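PDB 5K21: pyocyanin demethylase from Mycobacterium fortuitum subsp. fortuitum DSM 46621 = ATCC 6841, which demethylates the Pseudomonas aeruginosa toxin pyocyanin by a tautomerizing mechanism, the resulting degradation of pyocyanin inhibiting biofilms of that bacterium. Local coordinates for residues L76-D81 with G114-S119. Numbering follows the deposited sequence.
Sequences LTIHLD and GELTVS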
ATOM      1  N   LEU B  76      -3.707  -5.935  -2.775  1.00 22.94           N
ATOM      2  CA  LEU B  76      -4.988  -6.365  -3.300  1.00 23.13           C
ATOM      3  C   LEU B  76      -6.057  -6.155  -2.244  1.00 22.63           C
ATOM      4  O   LEU B  76      -5.834  -6.453  -1.069  1.00 22.90           O
ATOM      5  CB  LEU B  76      -4.936  -7.857  -3.690  1.00 25.61           C
ATOM      6  CG  LEU B  76      -6.196  -8.505  -4.261  1.00 26.91           C
ATOM      7  CD1 LEU B  76      -6.480  -7.930  -5.651  1.00 27.44           C
ATOM      8  CD2 LEU B  76      -5.997 -10.011  -4.330  1.00 27.59           C
ATOM      9  N   THR B  77      -7.214  -5.663  -2.676  1.00 20.52           N
ATOM     10  CA  THR B  77      -8.412  -5.614  -1.852  1.00 22.30           C
ATOM     11  C   THR B  77      -9.525  -6.362  -2.553  1.00 21.83           C
ATOM     12  O   THR B  77      -9.881  -6.041  -3.691  1.00 21.29           O
ATOM     13  CB  THR B  77      -8.872  -4.192  -1.564  1.00 24.09           C
ATOM     14  OG1 THR B  77      -7.851  -3.500  -0.859  1.00 26.48           O
ATOM     15  CG2 THR B  77     -10.166  -4.191  -0.721  1.00 28.03           C
ATOM     16  N   ILE B  78     -10.094  -7.324  -1.843  1.00 22.06           N
ATOM     17  CA  ILE B  78     -11.238  -8.102  -2.290  1.00 19.49           C
ATOM     18  C   ILE B  78     -12.466  -7.575  -1.581  1.00 22.71           C
ATOM     19  O   ILE B  78     -12.430  -7.348  -0.365  1.00 24.55           O
ATOM     20  CB  ILE B  78     -11.014  -9.593  -1.983  1.00 20.28           C
ATOM     21  CG1 ILE B  78      -9.988 -10.155  -2.962  1.00 23.30           C
ATOM     22  CG2 ILE B  78     -12.354 -10.368  -1.978  1.00 24.56           C
ATOM     23  CD1 ILE B  78      -9.416 -11.516  -2.547  1.00 23.74           C
ATOM     24  N   HIS B  79     -13.533  -7.328  -2.341  1.00 22.48           N
ATOM     25  CA  HIS B  79     -14.816  -6.917  -1.789  1.00 23.76           C
ATOM     26  C   HIS B  79     -15.830  -8.031  -2.000  1.00 23.69           C
ATOM     27  O   HIS B  79     -16.161  -8.362  -3.145  1.00 23.16           O
ATOM     28  CB  HIS B  79     -15.296  -5.616  -2.443  1.00 24.91           C
ATOM     29  CG  HIS B  79     -16.608  -5.113  -1.921  1.00 28.17           C
ATOM     30  ND1 HIS B  79     -17.811  -5.734  -2.195  1.00 33.71           N
ATOM     31  CD2 HIS B  79     -16.909  -4.039  -1.149  1.00 31.17           C
ATOM     32  CE1 HIS B  79     -18.794  -5.075  -1.602  1.00 34.63           C
ATOM     33  NE2 HIS B  79     -18.275  -4.037  -0.966  1.00 36.67           N
ATOM     34  N   LEU B  80     -16.313  -8.608  -0.901  1.00 23.35           N
ATOM     35  CA  LEU B  80     -17.425  -9.546  -0.903  1.00 23.41           C
ATOM     36  C   LEU B  80     -18.580  -8.934  -0.119  1.00 28.55           C
ATOM     37  O   LEU B  80     -18.416  -7.930   0.579  1.00 30.34           O
ATOM     38  CB  LEU B  80     -17.011 -10.888  -0.285  1.00 25.54           C
ATOM     39  CG  LEU B  80     -15.750 -11.503  -0.883  1.00 25.69           C
ATOM     40  CD1 LEU B  80     -15.290 -12.677  -0.058  1.00 26.38           C
ATOM     41  CD2 LEU B  80     -16.007 -11.891  -2.333  1.00 26.33           C
ATOM     42  N   ASP B  81     -19.771  -9.523  -0.251  1.00 33.04           N
ATOM     43  CA  ASP B  81     -20.911  -9.014   0.512  1.00 36.43           C
ATOM     44  C   ASP B  81     -20.627  -9.085   2.004  1.00 37.20           C
ATOM     45  O   ASP B  81     -20.979  -8.174   2.755  1.00 39.82           O
ATOM     46  CB  ASP B  81     -22.185  -9.794   0.175  1.00 41.10           C
ATOM     47  CG  ASP B  81     -22.680  -9.552  -1.245  1.00 46.36           C
ATOM     48  OD1 ASP B  81     -22.006  -8.859  -2.035  1.00 48.44           O
ATOM     49  OD2 ASP B  81     -23.750 -10.097  -1.584  1.00 49.76           O
ATOM     50  N   GLY B 114      -3.934 -14.970   7.067  1.00 31.48           N
ATOM     51  CA  GLY B 114      -3.833 -16.178   6.282  1.00 30.25           C
ATOM     52  C   GLY B 114      -3.118 -15.948   4.975  1.00 28.99           C
ATOM     53  O   GLY B 114      -2.187 -15.138   4.897  1.00 29.13           O
ATOM     54  N   GLU B 115      -3.504 -16.703   3.953  1.00 27.70           N
ATOM     55  CA  GLU B 115      -2.793 -16.681   2.691  1.00 27.04           C
ATOM     56  C   GLU B 115      -3.764 -16.834   1.536  1.00 26.08           C
ATOM     57  O   GLU B 115      -4.873 -17.359   1.676  1.00 25.39           O
ATOM     58  CB  GLU B 115      -1.726 -17.769   2.645  1.00 31.85           C
ATOM     59  CG  GLU B 115      -2.274 -19.132   2.705  1.00 35.53           C
ATOM     60  CD  GLU B 115      -1.184 -20.156   2.884  1.00 47.11           C
ATOM     61  OE1 GLU B 115      -0.145 -20.026   2.211  1.00 48.68           O
ATOM     62  OE2 GLU B 115      -1.367 -21.081   3.704  1.00 52.65           O
ATOM     63  N   LEU B 116      -3.347 -16.309   0.403  1.00 23.28           N
ATOM     64  CA  LEU B 116      -4.154 -16.320  -0.804  1.00 22.13           C
ATOM     65  C   LEU B 116      -3.241 -16.678  -1.962  1.00 24.57           C
ATOM     66  O   LEU B 116      -2.284 -15.949  -2.245  1.00 26.37           O
ATOM     67  CB  LEU B 116      -4.820 -14.957  -0.981  1.00 20.11           C
ATOM     68  CG  LEU B 116      -5.792 -14.699  -2.134  1.00 22.91           C
ATOM     69  CD1 LEU B 116      -6.583 -13.458  -1.839  1.00 26.67           C
ATOM     70  CD2 LEU B 116      -5.065 -14.486  -3.446  1.00 22.40           C
ATOM     71  N   THR B 117      -3.515 -17.807  -2.606  1.00 23.45           N
ATOM     72  CA  THR B 117      -2.682 -18.273  -3.699  1.00 24.73           C
ATOM     73  C   THR B 117      -3.365 -17.977  -5.024  1.00 25.02           C
ATOM     74  O   THR B 117      -4.504 -18.400  -5.263  1.00 24.35           O
ATOM     75  CB  THR B 117      -2.370 -19.758  -3.558  1.00 27.88           C
ATOM     76  OG1 THR B 117      -1.627 -19.954  -2.350  1.00 30.69           O
ATOM     77  CG2 THR B 117      -1.559 -20.245  -4.750  1.00 27.61           C
ATOM     78  N   VAL B 118      -2.651 -17.282  -5.886  1.00 24.43           N
ATOM     79  CA  VAL B 118      -3.145 -16.895  -7.205  1.00 25.12           C
ATOM     80  C   VAL B 118      -2.586 -17.879  -8.215  1.00 29.96           C
ATOM     81  O   VAL B 118      -1.368 -18.058  -8.304  1.00 31.08           O
ATOM     82  CB  VAL B 118      -2.727 -15.470  -7.554  1.00 22.95           C
ATOM     83  CG1 VAL B 118      -3.288 -15.059  -8.932  1.00 25.53           C
ATOM     84  CG2 VAL B 118      -3.160 -14.522  -6.481  1.00 22.44           C
ATOM     85  N   SER B 119      -3.468 -18.536  -8.945  1.00 33.93           N
ATOM     86  CA  SER B 119      -3.089 -19.501  -9.960  1.00 43.41           C
ATOM     87  C   SER B 119      -3.737 -19.119 -11.283  1.00 45.09           C
ATOM     88  O   SER B 119      -4.814 -18.512 -11.319  1.00 41.42           O
ATOM     89  CB  SER B 119      -3.474 -20.932  -9.540  1.00 47.85           C
ATOM     90  OG  SER B 119      -4.868 -21.047  -9.369  1.00 52.71           O
TER
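Inside the eight-stranded antiparallel barrel, of the allene oxide cyclase-like family, I78 and L116 meet, with L76 joining at one flank. Strands 70-80 and 114-119 are not neighbours in the sheet: strands 83-92 and 98-105 lie between them, and the nearest CA atoms, those of L76 and L116, are 10.3 Å apart. That separation is too wide for backbone pairing, so the link is purely apolar and made by side chains that meet inside the barrel. I78 and L116 meet tip to tip, with CD1 of I78 3.5 Å from CD1 of L116, a tight methyl-methyl approach. On L116, CG stands anti to the backbone N (chi1 -177°), and with chi2 also extended (163°) the side chain spans its share of the gap. On I78 the longer branch does the reaching: CG1 lies anti to the carbonyl carbon and an extended chi2 of 165° carries CD1 inward. The interface is small, 88 Å² summed over both sides, yet all three touching residues are buried. Y128 of strand 127-132, a residue of the phenazin-1-ol pocket, packs on both I78 and L116; I102 and L130 also touch L116, and D56 touches L76 and I78. V118, two residues along from L116, touches the ligand itself, while L76 packs on M100 of the pocket and its side chain comes within about 4 Å of the ligand at the nearest atoms. The second, looser approach to L116 is made by L76, whose CD2 stops 4.3 Å from the same CD1 of L116.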